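Local coordinates for protein cadherin-related family member 2 (Mus musculus, PDB 5CYX) that probably joins adjacent microvilli of epithelial brush borders through calcium-dependent heterophilic adhesion with CDHR5, using extracellular cadherin repeats of which this chain holds the first three, at residues Leu39-Ser44 against Ile76-Asp82; Phe105-Phe110 against Ser203-Ser209; Asp214-Pro220 against Val247-Ile253; Val231-Leu237 against Val280-Arg286; Gln299-Thr303 against Ala314-Met318. One frame throughout, in Å; residues are numbered along the deposited sequence.

Contact 1: Leu39-Ser44 against Ile76-Asp82; sequences LTYGIS and ITISTSD
T40 and S81 face each other as an antiparallel hydrogen-bonded pair, T40 N giving to S81 O at 3.0 Å and S81 N returning a bond to T40 O. G42 with S79 and S44 with T77 repeat the exchange, the shortest bond running from S44 N to T77 O at 2.8 Å. The carbonyl of G42 takes a second, weak bond: S79 OG lies 3.3 Å from G42 O, brought over the neighbouring strand by a first torsion of 63° that sets the hydroxyl between its own backbone N and carbonyl carbon. A side chain at G42 would run into that hydroxyl, which suits a glycine here. On the other face, T80 CG2 approaches the Y41 ring obliquely, 3.7 Å from Y41 CD1, while T80 OG1 is hydrogen-bonded to S6 of the second subunit. I43 and I78 lie side by side and point the same way, with I43 CG1 4.0 Å from I78 CG1; F51, L29 and M91 add to this apolar layer. S44 OG rests against T77 on the face it shares with S79 and T40. Strand 40-44 is thereby fixed as the outermost strand of a four-stranded sheet in the Greek-key beta sandwich of the first cadherin repeat.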
# COMPACT_ATOMS: atom_id res chain seq x y z
N LEU A 39 -11.21 51.39 -42.04
CA LEU A 39 -12.21 50.38 -42.30
C LEU A 39 -12.87 49.77 -41.05
O LEU A 39 -12.42 50.02 -39.93
CB LEU A 39 -11.60 49.28 -43.17
CG LEU A 39 -10.32 48.54 -42.83
CD1 LEU A 39 -10.41 47.89 -41.47
CD2 LEU A 39 -10.10 47.49 -43.91
N THR A 40 -13.94 49.00 -41.24
CA THR A 40 -14.67 48.41 -40.13
C THR A 40 -14.55 46.88 -40.02
O THR A 40 -14.44 46.18 -41.03
CB THR A 40 -16.17 48.76 -40.20
OG1 THR A 40 -16.73 48.16 -41.36
CG2 THR A 40 -16.39 50.27 -40.23
N TYR A 41 -14.63 46.39 -38.79
CA TYR A 41 -14.48 44.97 -38.46
C TYR A 41 -15.78 44.37 -37.95
O TYR A 41 -16.59 45.08 -37.36
CB TYR A 41 -13.47 44.78 -37.33
CG TYR A 41 -12.17 45.46 -37.55
CD1 TYR A 41 -11.11 44.80 -38.18
CD2 TYR A 41 -11.97 46.77 -37.10
CE1 TYR A 41 -9.89 45.43 -38.37
CE2 TYR A 41 -10.74 47.40 -37.28
CZ TYR A 41 -9.72 46.72 -37.92
OH TYR A 41 -8.50 47.33 -38.13
N GLY A 42 -15.94 43.07 -38.12
CA GLY A 42 -17.07 42.34 -37.54
C GLY A 42 -16.71 40.90 -37.23
O GLY A 42 -15.68 40.38 -37.68
N ILE A 43 -17.55 40.26 -36.41
CA ILE A 43 -17.45 38.84 -36.14
C ILE A 43 -18.82 38.22 -36.44
O ILE A 43 -19.83 38.77 -36.04
CB ILE A 43 -16.93 38.56 -34.71
CG1 ILE A 43 -15.41 38.78 -34.72
CG2 ILE A 43 -17.18 37.12 -34.27
CD1 ILE A 43 -14.72 38.76 -33.37
N SER A 44 -18.82 37.13 -37.20
CA SER A 44 -20.06 36.46 -37.63
C SER A 44 -19.92 34.93 -37.57
O SER A 44 -18.83 34.39 -37.28
CB SER A 44 -20.43 36.87 -39.07
OG SER A 44 -19.42 36.42 -39.98
N ILE A 76 -14.57 31.09 -35.48
CA ILE A 76 -15.28 32.33 -35.73
C ILE A 76 -14.95 32.83 -37.12
O ILE A 76 -13.95 32.48 -37.68
CB ILE A 76 -14.94 33.43 -34.68
CG1 ILE A 76 -13.43 33.59 -34.54
CG2 ILE A 76 -15.55 33.06 -33.36
CD1 ILE A 76 -12.99 34.77 -33.68
N THR A 77 -15.83 33.65 -37.67
CA THR A 77 -15.56 34.34 -38.91
C THR A 77 -15.35 35.83 -38.58
O THR A 77 -16.22 36.48 -37.97
CB THR A 77 -16.71 34.11 -39.94
OG1 THR A 77 -16.81 32.70 -40.22
CG2 THR A 77 -16.44 34.84 -41.24
N ILE A 78 -14.20 36.34 -38.96
CA ILE A 78 -13.87 37.73 -38.87
C ILE A 78 -13.99 38.37 -40.24
O ILE A 78 -13.58 37.79 -41.25
CB ILE A 78 -12.44 37.92 -38.33
CG1 ILE A 78 -12.37 37.40 -36.88
CG2 ILE A 78 -12.05 39.39 -38.36
CD1 ILE A 78 -10.97 37.03 -36.45
N SER A 79 -14.51 39.59 -40.27
CA SER A 79 -14.74 40.34 -41.50
C SER A 79 -14.16 41.74 -41.39
O SER A 79 -14.15 42.34 -40.31
CB SER A 79 -16.22 40.42 -41.75
OG SER A 79 -16.84 41.16 -40.69
N THR A 80 -13.64 42.24 -42.51
CA THR A 80 -13.22 43.64 -42.64
C THR A 80 -13.92 44.19 -43.86
O THR A 80 -14.08 43.47 -44.85
CB THR A 80 -11.72 43.79 -42.96
OG1 THR A 80 -11.38 42.84 -43.98
CG2 THR A 80 -10.82 43.65 -41.71
N SER A 81 -14.30 45.45 -43.80
CA SER A 81 -14.98 46.13 -44.89
C SER A 81 -14.39 47.52 -45.09
O SER A 81 -14.15 48.25 -44.14
CB SER A 81 -16.48 46.25 -44.61
OG SER A 81 -17.09 47.00 -45.64
N ASP A 82 -14.20 47.86 -46.37
CA ASP A 82 -13.76 49.20 -46.80
C ASP A 82 -14.93 50.02 -47.38
O ASP A 82 -14.68 51.04 -48.02
CB ASP A 82 -12.63 49.07 -47.86
CG ASP A 82 -13.07 48.30 -49.13
OD1 ASP A 82 -14.25 47.90 -49.25
OD2 ASP A 82 -12.20 48.07 -50.01

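Contact 2: Phe105-Phe110 against Ser203-Ser209; sequences FLNTEF and SQPVFVS
Three backbone hydrogen bonds join T108-F110 to F207-S209 in parallel: F207 N to T108 O, F110 N to F207 O at 2.8 Å, and S209 N to F110 O, the last almost straight at 177°. Apolar contacts centre on V206. Its CG2 lies over one face of the F105 ring, 4.3 Å from the centroid, in a CH-pi contact, while V206 CG1 meets the F110 ring at its edge, 4.1 Å from F110 CE2. With CG anti to the carbonyl carbon (chi1 -66°), the F105 ring swings toward the second segment and presents its edge, in plane, to S203 OG, 3.6 Å from F105 CE2. An alanine at F105 would remove the ring, and V206 CG2 and S203 would probably lose their cover and face a gap beside A187 and V127. Polar side chains play a smaller part: S203 OG bonds to Q204 O at 2.8 Å and also to A187 N, and T108 CG2 packs across the Q204 amide. A water accepts from F105 N and, weakly, from Q204 NE2. The chemistry thus changes along the contact, from aromatic and aliphatic cover where the chain enters the second cadherin repeat to directional backbone bonding where its first strand joins the last.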
# COMPACT_ATOMS: atom_id res chain seq x y z
N PHE A 105 -17.32 13.76 -4.72
CA PHE A 105 -17.73 12.42 -4.33
C PHE A 105 -19.23 12.40 -4.51
O PHE A 105 -19.85 13.44 -4.32
CB PHE A 105 -17.50 12.21 -2.83
CG PHE A 105 -16.05 12.23 -2.36
CD1 PHE A 105 -15.32 11.07 -2.32
CD2 PHE A 105 -15.48 13.38 -1.88
CE1 PHE A 105 -13.99 11.06 -1.86
CE2 PHE A 105 -14.17 13.39 -1.40
CZ PHE A 105 -13.42 12.23 -1.39
N LEU A 106 -19.82 11.24 -4.78
CA LEU A 106 -21.29 11.07 -4.93
C LEU A 106 -22.15 11.16 -3.63
O LEU A 106 -23.31 11.55 -3.71
CB LEU A 106 -21.60 9.75 -5.65
CG LEU A 106 -21.14 9.69 -7.12
CD1 LEU A 106 -21.07 8.24 -7.58
CD2 LEU A 106 -22.07 10.52 -8.02
N ASN A 107 -21.60 10.75 -2.48
CA ASN A 107 -22.20 10.99 -1.15
C ASN A 107 -21.19 11.64 -0.23
O ASN A 107 -19.98 11.62 -0.51
CB ASN A 107 -22.70 9.69 -0.51
CG ASN A 107 -23.82 9.06 -1.30
OD1 ASN A 107 -23.57 8.20 -2.17
ND2 ASN A 107 -25.04 9.48 -1.04
N THR A 108 -21.69 12.19 0.88
CA THR A 108 -20.85 12.77 1.94
C THR A 108 -20.62 11.86 3.16
O THR A 108 -19.76 12.16 4.01
CB THR A 108 -21.46 14.08 2.49
OG1 THR A 108 -22.72 13.81 3.12
CG2 THR A 108 -21.64 15.08 1.38
N GLU A 109 -21.42 10.79 3.30
CA GLU A 109 -21.19 9.80 4.34
C GLU A 109 -21.31 8.37 3.85
O GLU A 109 -22.21 8.03 3.07
CB GLU A 109 -22.04 9.97 5.61
CG GLU A 109 -22.52 11.37 5.96
CD GLU A 109 -23.94 11.59 5.50
OE1 GLU A 109 -24.78 11.95 6.35
OE2 GLU A 109 -24.25 11.35 4.29
N PHE A 110 -20.44 7.53 4.41
CA PHE A 110 -20.31 6.13 4.07
C PHE A 110 -20.23 5.40 5.37
O PHE A 110 -19.78 5.97 6.37
CB PHE A 110 -18.99 5.91 3.31
CG PHE A 110 -18.90 6.70 2.06
CD1 PHE A 110 -19.57 6.27 0.89
CD2 PHE A 110 -18.26 7.92 2.05
CE1 PHE A 110 -19.50 7.03 -0.28
CE2 PHE A 110 -18.19 8.68 0.89
CZ PHE A 110 -18.79 8.24 -0.27
N SER A 203 -12.24 19.16 -1.98
CA SER A 203 -13.63 18.77 -1.87
C SER A 203 -14.22 19.26 -0.58
O SER A 203 -13.51 19.70 0.30
CB SER A 203 -13.75 17.26 -1.84
OG SER A 203 -13.23 16.78 -0.61
N GLN A 204 -15.54 19.09 -0.47
CA GLN A 204 -16.18 19.19 0.84
C GLN A 204 -15.73 17.97 1.68
O GLN A 204 -15.43 16.93 1.12
CB GLN A 204 -17.74 19.27 0.71
CG GLN A 204 -18.43 17.99 0.19
CD GLN A 204 -19.99 18.11 0.14
OE1 GLN A 204 -20.61 18.65 1.05
NE2 GLN A 204 -20.59 17.56 -0.91
N PRO A 205 -15.74 18.09 3.02
CA PRO A 205 -15.44 16.95 3.89
C PRO A 205 -16.38 15.79 3.62
O PRO A 205 -17.56 16.01 3.31
CB PRO A 205 -15.75 17.48 5.32
CG PRO A 205 -15.90 18.94 5.18
CD PRO A 205 -16.38 19.18 3.79
N VAL A 206 -15.86 14.58 3.80
CA VAL A 206 -16.65 13.38 3.67
C VAL A 206 -16.31 12.50 4.86
O VAL A 206 -15.20 12.57 5.38
CB VAL A 206 -16.29 12.78 2.29
CG1 VAL A 206 -15.50 11.47 2.36
CG2 VAL A 206 -17.48 12.78 1.38
N PHE A 207 -17.25 11.68 5.29
CA PHE A 207 -17.09 10.85 6.48
C PHE A 207 -17.31 9.35 6.25
O PHE A 207 -18.22 8.92 5.49
CB PHE A 207 -18.04 11.36 7.56
CG PHE A 207 -17.79 12.78 7.95
CD1 PHE A 207 -18.39 13.82 7.25
CD2 PHE A 207 -16.92 13.08 8.99
CE1 PHE A 207 -18.18 15.14 7.63
CE2 PHE A 207 -16.69 14.40 9.38
CZ PHE A 207 -17.31 15.44 8.69
N VAL A 208 -16.43 8.56 6.85
CA VAL A 208 -16.53 7.11 6.84
C VAL A 208 -16.63 6.56 8.24
O VAL A 208 -15.67 6.68 9.05
CB VAL A 208 -15.32 6.46 6.12
CG1 VAL A 208 -15.56 4.95 5.95
CG2 VAL A 208 -15.14 7.11 4.77
N SER A 209 -17.79 5.98 8.51
CA SER A 209 -18.10 5.31 9.75
C SER A 209 -17.75 3.84 9.68
O SER A 209 -18.30 3.11 8.85
CB SER A 209 -19.59 5.45 10.04
OG SER A 209 -19.89 6.83 10.12
O HOH W 1 -18.59 15.87 -3.17

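Contact 3: Asp214-Pro220 against Val247-Ile253; sequences DEPDLDP and VDSDKGI. With CA (calcium ion), chain E; CA (calcium ion), chain F.
The D250 carboxylate is the flat group shared by two calcium ions: D250 OD1 binds the chain E calcium at 2.3 Å and D250 OD2 the chain F calcium at 2.2 Å. L218 N donates to D250 OD2 on its syn lone pair at 3.1 Å, with weak bonds from D217 N and L218 N to D250 OD1. The D217 carboxylate is turned 29° from that of D250, and that of D214 61°. D214 splits its oxygens: OD1 binds the chain E calcium, and OD2 takes the G252 amide on its anti lone pair at 2.8 Å. The CG of D214 stands anti to its own backbone N (chi1 -163°), carrying the group to both partners. E215 O, D217 OD1, water 3 and E116 complete the first calcium site; L218 O, D248 OD1, waters 2 and 4 and E304 complete the second. D248 OD1 also accepts from D250 N, an Asx turn that positions the bridging aspartate. S249 OG donates to D219 O at 2.7 Å, nearly along the C=O axis. With an alanine at S249 the carbonyl of D219 would probably lose this donor and the backbone beside the ligand L218 O be held less firmly. I253 CD1 packs on P216 CD. So many acidic oxygens would probably repel without the cations, consistent with calcium stiffening the junction between the second and third cadherin repeats.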
# COMPACT_ATOMS: atom_id res chain seq x y z
N ASP A 214 -16.73 -7.80 16.86
CA ASP A 214 -16.03 -8.55 17.89
C ASP A 214 -15.99 -10.02 17.46
O ASP A 214 -17.04 -10.61 17.07
CB ASP A 214 -16.71 -8.39 19.24
CG ASP A 214 -15.81 -8.78 20.41
OD1 ASP A 214 -14.59 -9.17 20.21
OD2 ASP A 214 -16.34 -8.68 21.52
N GLU A 215 -14.78 -10.58 17.50
CA GLU A 215 -14.59 -12.00 17.18
C GLU A 215 -14.10 -12.76 18.41
O GLU A 215 -13.53 -12.16 19.28
CB GLU A 215 -13.61 -12.15 16.03
CG GLU A 215 -14.14 -11.65 14.69
CD GLU A 215 -13.09 -11.87 13.60
OE1 GLU A 215 -12.12 -11.07 13.46
OE2 GLU A 215 -13.21 -12.87 12.90
N PRO A 216 -14.38 -14.06 18.49
CA PRO A 216 -14.10 -14.76 19.73
C PRO A 216 -12.62 -15.13 19.85
O PRO A 216 -12.20 -16.17 19.35
CB PRO A 216 -14.99 -15.98 19.66
CG PRO A 216 -15.20 -16.23 18.20
CD PRO A 216 -15.17 -14.89 17.55
N ASP A 217 -11.84 -14.25 20.48
CA ASP A 217 -10.41 -14.50 20.69
C ASP A 217 -9.89 -14.05 22.03
O ASP A 217 -8.69 -13.89 22.18
CB ASP A 217 -9.62 -13.78 19.58
CG ASP A 217 -9.78 -12.26 19.62
OD1 ASP A 217 -10.64 -11.67 20.35
OD2 ASP A 217 -9.02 -11.64 18.87
N LEU A 218 -10.77 -13.85 23.01
CA LEU A 218 -10.37 -13.57 24.36
C LEU A 218 -11.01 -14.62 25.23
O LEU A 218 -12.22 -14.96 25.07
CB LEU A 218 -10.81 -12.16 24.74
CG LEU A 218 -10.15 -11.02 23.98
CD1 LEU A 218 -10.83 -9.71 24.31
CD2 LEU A 218 -8.67 -10.93 24.36
N ASP A 219 -10.23 -15.14 26.16
CA ASP A 219 -10.70 -16.18 27.07
C ASP A 219 -11.68 -15.59 28.10
O ASP A 219 -11.70 -14.38 28.32
CB ASP A 219 -9.52 -16.88 27.77
CG ASP A 219 -8.75 -17.84 26.84
OD1 ASP A 219 -9.26 -18.23 25.76
OD2 ASP A 219 -7.62 -18.22 27.21
N PRO A 220 -12.51 -16.45 28.73
CA PRO A 220 -13.37 -16.02 29.84
C PRO A 220 -12.62 -15.70 31.12
O PRO A 220 -11.56 -16.27 31.35
CB PRO A 220 -14.26 -17.23 30.07
CG PRO A 220 -13.39 -18.37 29.67
CD PRO A 220 -12.65 -17.89 28.46
N VAL A 247 -17.12 -14.99 32.93
CA VAL A 247 -17.82 -14.41 31.78
C VAL A 247 -16.86 -14.19 30.62
O VAL A 247 -15.65 -13.98 30.81
CB VAL A 247 -18.53 -13.07 32.12
CG1 VAL A 247 -19.54 -13.28 33.25
CG2 VAL A 247 -17.53 -12.00 32.52
N ASP A 248 -17.43 -14.21 29.43
CA ASP A 248 -16.69 -14.05 28.19
C ASP A 248 -16.12 -12.63 28.12
O ASP A 248 -16.87 -11.66 28.26
CB ASP A 248 -17.64 -14.34 27.03
CG ASP A 248 -17.00 -14.22 25.69
OD1 ASP A 248 -15.76 -14.09 25.63
OD2 ASP A 248 -17.74 -14.30 24.69
N SER A 249 -14.80 -12.51 27.90
CA SER A 249 -14.16 -11.21 27.77
C SER A 249 -14.49 -10.53 26.46
O SER A 249 -14.31 -9.33 26.33
CB SER A 249 -12.64 -11.33 27.97
OG SER A 249 -12.38 -11.89 29.21
N ASP A 250 -14.99 -11.30 25.47
CA ASP A 250 -15.44 -10.70 24.23
C ASP A 250 -16.86 -10.15 24.48
O ASP A 250 -17.89 -10.87 24.35
CB ASP A 250 -15.41 -11.70 23.06
CG ASP A 250 -14.03 -12.34 22.85
OD1 ASP A 250 -13.16 -11.69 22.32
OD2 ASP A 250 -13.82 -13.52 23.24
N LYS A 251 -16.92 -8.86 24.79
CA LYS A 251 -18.16 -8.19 25.24
C LYS A 251 -19.14 -7.94 24.09
O LYS A 251 -20.27 -7.66 24.34
CB LYS A 251 -17.89 -6.88 25.99
CG LYS A 251 -16.92 -6.99 27.15
CD LYS A 251 -17.44 -7.86 28.28
CE LYS A 251 -16.42 -7.93 29.40
NZ LYS A 251 -16.70 -9.06 30.33
N GLY A 252 -18.69 -8.01 22.85
CA GLY A 252 -19.56 -8.00 21.71
C GLY A 252 -20.21 -9.34 21.40
O GLY A 252 -21.02 -9.42 20.50
N ILE A 253 -19.82 -10.36 22.14
CA ILE A 253 -20.24 -11.71 21.95
C ILE A 253 -20.97 -12.22 23.17
O ILE A 253 -22.09 -12.68 23.03
CB ILE A 253 -19.05 -12.65 21.53
CG1 ILE A 253 -18.57 -12.26 20.12
CG2 ILE A 253 -19.48 -14.12 21.44
CD1 ILE A 253 -17.17 -12.76 19.73
CA CA E . -12.63 -10.41 20.44
CA CA F . -14.32 -15.42 24.22
O HOH W 2 -16.29 -15.32 22.69
O HOH W 3 -11.60 -8.39 21.16
O HOH W 4 -12.97 -16.85 22.60

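Contact 4: Val231-Leu237 against Val280-Arg286; sequences VAEDATL and VNGSLDR
E233 and L284 bring their backbones within 5.2 Å at CA, where a type I turn from A232 to A235 passes the loop that follows strand 277-280. The E233 carboxylate reaches over R286 in two ways. E233 OE1 accepts from R286 N at 3.2 Å, met from above the carboxylate plane, while E233 OE2 lies over one face of the guanidinium, 3.1 Å from R286 NE. No N-H points at that oxygen, so the salt bridge is one of charge alone; R286 NE makes a weak bond to T325. An extended chain beyond CG (chi2 177°) carries the carboxylate that far. Inward, V231 CG2 and L284 CD1 meet tip to tip at 3.8 Å, and V280 CG2 comes obliquely to V231 CG2 at 3.9 Å. Two loops thus close the C-terminal end of the third repeat's beta sandwich, where E233 and D285 correspond in position to the calcium ligands E18 and D67 of the first repeat; they probably serve the linker to the next repeat, absent here, and no calcium is bound.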
# COMPACT_ATOMS: atom_id res chain seq x y z
N VAL A 231 -19.59 -25.97 54.14
CA VAL A 231 -20.58 -27.03 54.04
C VAL A 231 -20.49 -27.99 55.24
O VAL A 231 -19.40 -28.43 55.61
CB VAL A 231 -20.42 -27.82 52.72
CG1 VAL A 231 -18.99 -28.34 52.53
CG2 VAL A 231 -21.43 -28.96 52.66
N ALA A 232 -21.63 -28.33 55.83
CA ALA A 232 -21.65 -29.28 56.95
C ALA A 232 -21.32 -30.69 56.47
O ALA A 232 -21.74 -31.08 55.36
CB ALA A 232 -23.01 -29.26 57.62
N GLU A 233 -20.67 -31.48 57.32
CA GLU A 233 -20.09 -32.77 56.90
C GLU A 233 -21.15 -33.86 56.61
O GLU A 233 -20.83 -34.88 56.02
CB GLU A 233 -19.09 -33.30 57.93
CG GLU A 233 -19.69 -33.78 59.26
CD GLU A 233 -18.64 -34.36 60.20
OE1 GLU A 233 -17.94 -35.31 59.78
OE2 GLU A 233 -18.52 -33.88 61.35
N ASP A 234 -22.37 -33.65 57.09
CA ASP A 234 -23.51 -34.54 56.86
C ASP A 234 -24.44 -34.06 55.75
O ASP A 234 -25.53 -34.59 55.59
CB ASP A 234 -24.33 -34.64 58.15
CG ASP A 234 -25.01 -33.31 58.52
OD1 ASP A 234 -24.59 -32.23 58.01
OD2 ASP A 234 -25.97 -33.36 59.32
N ALA A 235 -24.03 -33.03 55.01
CA ALA A 235 -24.82 -32.49 53.91
C ALA A 235 -25.06 -33.58 52.88
O ALA A 235 -24.14 -34.34 52.56
CB ALA A 235 -24.13 -31.31 53.28
N THR A 236 -26.30 -33.68 52.41
CA THR A 236 -26.72 -34.74 51.51
C THR A 236 -26.23 -34.56 50.06
O THR A 236 -25.84 -33.48 49.65
CB THR A 236 -28.26 -34.78 51.46
OG1 THR A 236 -28.73 -33.44 51.25
CG2 THR A 236 -28.87 -35.31 52.76
N LEU A 237 -26.33 -35.64 49.27
CA LEU A 237 -25.95 -35.65 47.86
C LEU A 237 -26.75 -34.57 47.13
O LEU A 237 -27.97 -34.56 47.19
CB LEU A 237 -26.25 -37.04 47.27
CG LEU A 237 -26.00 -37.31 45.79
CD1 LEU A 237 -24.54 -37.07 45.43
CD2 LEU A 237 -26.39 -38.73 45.44
N VAL A 280 -22.51 -30.89 46.55
CA VAL A 280 -22.01 -32.09 47.22
C VAL A 280 -22.29 -33.30 46.31
O VAL A 280 -23.45 -33.55 45.93
CB VAL A 280 -22.67 -32.27 48.61
CG1 VAL A 280 -22.42 -33.68 49.17
CG2 VAL A 280 -22.17 -31.19 49.58
N ASN A 281 -21.23 -34.04 45.98
CA ASN A 281 -21.27 -35.14 45.01
C ASN A 281 -20.78 -36.47 45.60
O ASN A 281 -20.50 -37.45 44.89
CB ASN A 281 -20.40 -34.69 43.86
CG ASN A 281 -20.45 -35.61 42.67
OD1 ASN A 281 -21.53 -35.82 42.03
ND2 ASN A 281 -19.27 -36.14 42.32
N GLY A 282 -20.67 -36.51 46.93
CA GLY A 282 -20.16 -37.68 47.63
C GLY A 282 -20.30 -37.52 49.13
O GLY A 282 -20.60 -36.43 49.62
N SER A 283 -20.09 -38.61 49.84
CA SER A 283 -20.03 -38.57 51.29
C SER A 283 -18.85 -37.70 51.73
O SER A 283 -17.72 -37.94 51.32
CB SER A 283 -19.90 -39.98 51.84
OG SER A 283 -20.36 -40.01 53.16
N LEU A 284 -19.13 -36.66 52.52
CA LEU A 284 -18.09 -35.80 53.13
C LEU A 284 -17.71 -36.31 54.52
O LEU A 284 -18.49 -36.95 55.19
CB LEU A 284 -18.58 -34.36 53.26
CG LEU A 284 -19.24 -33.70 52.05
CD1 LEU A 284 -19.62 -32.27 52.40
CD2 LEU A 284 -18.32 -33.74 50.84
N ASP A 285 -16.52 -35.95 54.99
CA ASP A 285 -15.98 -36.54 56.22
C ASP A 285 -14.96 -35.59 56.87
O ASP A 285 -13.77 -35.62 56.55
CB ASP A 285 -15.40 -37.93 55.91
CG ASP A 285 -14.91 -38.68 57.14
OD1 ASP A 285 -15.41 -38.44 58.26
OD2 ASP A 285 -14.02 -39.53 56.97
N ARG A 286 -15.47 -34.75 57.79
CA ARG A 286 -14.68 -33.72 58.50
C ARG A 286 -13.39 -34.28 59.13
O ARG A 286 -12.36 -33.61 59.15
CB ARG A 286 -15.55 -33.05 59.57
CG ARG A 286 -14.94 -31.87 60.31
CD ARG A 286 -15.48 -31.72 61.74
NE ARG A 286 -16.87 -31.24 61.77
CZ ARG A 286 -17.64 -31.18 62.87
NH1 ARG A 286 -18.90 -30.74 62.77
NH2 ARG A 286 -17.17 -31.55 64.06

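Contact 5: Gln299-Thr303 against Ala314-Met318; sequences QVTAT and AKASM
V300 and M318 satisfy each other's backbone completely: V300 N gives to M318 O at 2.6 Å, and M318 N to V300 O at 2.8 Å. Two residues on, A302 and A316 do the same, with A302 N 2.8 Å from A316 O and A316 N 2.9 Å from A302 O. The two amides of strand 299-303 point nearly down the axes of the carbonyls they meet, and the two returning bonds lie in the carbonyl plane. Each of these four oxygens also receives a CA-H from the opposite strand, such as S317 CA, 3.1 Å from V300 O. The alternate residues of 299-303 turn their backbone groups the other way, to strand 257-264: Q299 bonds with S262 and N263, T301 with S260 and T303 with T258. Side-chain polar groups follow suit, since Q299 OE1 and T301 OG1 both bond to S262 OG. T303 and K315 lie side by side, T303 OG1 3.7 Å from K315 CG, and the bend at chi3 (-74°) leads the lysine's end away from the strand. V300 and A302 point instead into the sandwich, toward F222, V244 and A246, the small A316 sharing their face. The hairpin is therefore held mainly by backbone bonding, with strand 299-303 engaged along both edges; one face is polar, and the other supplies the apolar core of the third repeat.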
# COMPACT_ATOMS: atom_id res chain seq x y z
N GLN A 299 -10.28 -27.20 41.90
CA GLN A 299 -10.04 -26.45 40.68
C GLN A 299 -11.28 -26.48 39.75
O GLN A 299 -11.71 -27.55 39.32
CB GLN A 299 -8.84 -27.00 39.92
CG GLN A 299 -8.33 -26.05 38.85
CD GLN A 299 -7.22 -26.67 38.03
OE1 GLN A 299 -7.35 -27.79 37.56
NE2 GLN A 299 -6.12 -25.94 37.86
N VAL A 300 -11.80 -25.30 39.44
CA VAL A 300 -12.90 -25.09 38.53
C VAL A 300 -12.38 -24.49 37.22
O VAL A 300 -11.62 -23.50 37.20
CB VAL A 300 -13.98 -24.20 39.15
CG1 VAL A 300 -15.05 -23.83 38.13
CG2 VAL A 300 -14.62 -24.91 40.33
N THR A 301 -12.82 -25.12 36.13
CA THR A 301 -12.47 -24.71 34.78
C THR A 301 -13.76 -24.23 34.12
O THR A 301 -14.76 -24.92 34.21
CB THR A 301 -11.88 -25.90 33.99
OG1 THR A 301 -10.65 -26.28 34.59
CG2 THR A 301 -11.64 -25.55 32.54
N ALA A 302 -13.71 -23.04 33.54
CA ALA A 302 -14.80 -22.44 32.80
C ALA A 302 -14.42 -22.49 31.34
O ALA A 302 -13.32 -22.14 30.99
CB ALA A 302 -15.01 -21.00 33.24
N THR A 303 -15.34 -22.91 30.49
CA THR A 303 -15.11 -23.09 29.07
C THR A 303 -16.29 -22.46 28.31
O THR A 303 -17.45 -22.74 28.62
CB THR A 303 -15.04 -24.60 28.71
OG1 THR A 303 -14.12 -25.27 29.58
CG2 THR A 303 -14.62 -24.81 27.29
N ALA A 314 -11.85 -21.92 24.58
CA ALA A 314 -11.58 -20.70 25.31
C ALA A 314 -11.95 -21.01 26.74
O ALA A 314 -13.14 -21.21 27.04
CB ALA A 314 -12.43 -19.56 24.76
N LYS A 315 -10.93 -21.07 27.59
CA LYS A 315 -11.03 -21.58 28.96
C LYS A 315 -10.33 -20.69 29.95
O LYS A 315 -9.44 -19.93 29.59
CB LYS A 315 -10.34 -22.94 29.09
CG LYS A 315 -10.89 -24.06 28.19
CD LYS A 315 -10.14 -25.36 28.45
CE LYS A 315 -8.74 -25.32 27.85
NZ LYS A 315 -7.93 -26.48 28.33
N ALA A 316 -10.69 -20.85 31.20
CA ALA A 316 -9.93 -20.29 32.33
C ALA A 316 -10.18 -21.18 33.52
O ALA A 316 -11.19 -21.90 33.57
CB ALA A 316 -10.35 -18.87 32.63
N SER A 317 -9.26 -21.14 34.48
CA SER A 317 -9.35 -22.00 35.64
C SER A 317 -8.98 -21.30 36.93
O SER A 317 -8.27 -20.30 36.93
CB SER A 317 -8.47 -23.23 35.45
OG SER A 317 -7.12 -22.85 35.33
N MET A 318 -9.50 -21.82 38.03
CA MET A 318 -9.05 -21.39 39.34
C MET A 318 -9.49 -22.35 40.40
O MET A 318 -10.36 -23.20 40.17
CB MET A 318 -9.58 -20.00 39.70
CG MET A 318 -11.09 -19.96 39.92
SD MET A 318 -11.44 -18.21 40.09
CE MET A 318 -12.85 -18.27 41.11

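How the contacts relate
The contacts follow one another along a rod of three cadherin repeats, contact 1 lying about 120 Å from contact 4 between centres. Contacts 1, 2 and 5 are strand pairings, one in each repeat's sandwich, and contact 3 is the calcium junction between the second and third. Contact 5 touches that junction directly: P220 O lies 3.1 Å from A316 CB, and strand 295-304 leads to E304, a ligand of the calcium that L218 and D248 also bind. Contact 2 stands about 33 Å from contact 3 between centres, where strand 206-213 runs out into the ligands D214 and E215. Contact 4 lies at the third repeat's other end, about 36 Å from contact 3 between centres, toward the next linker.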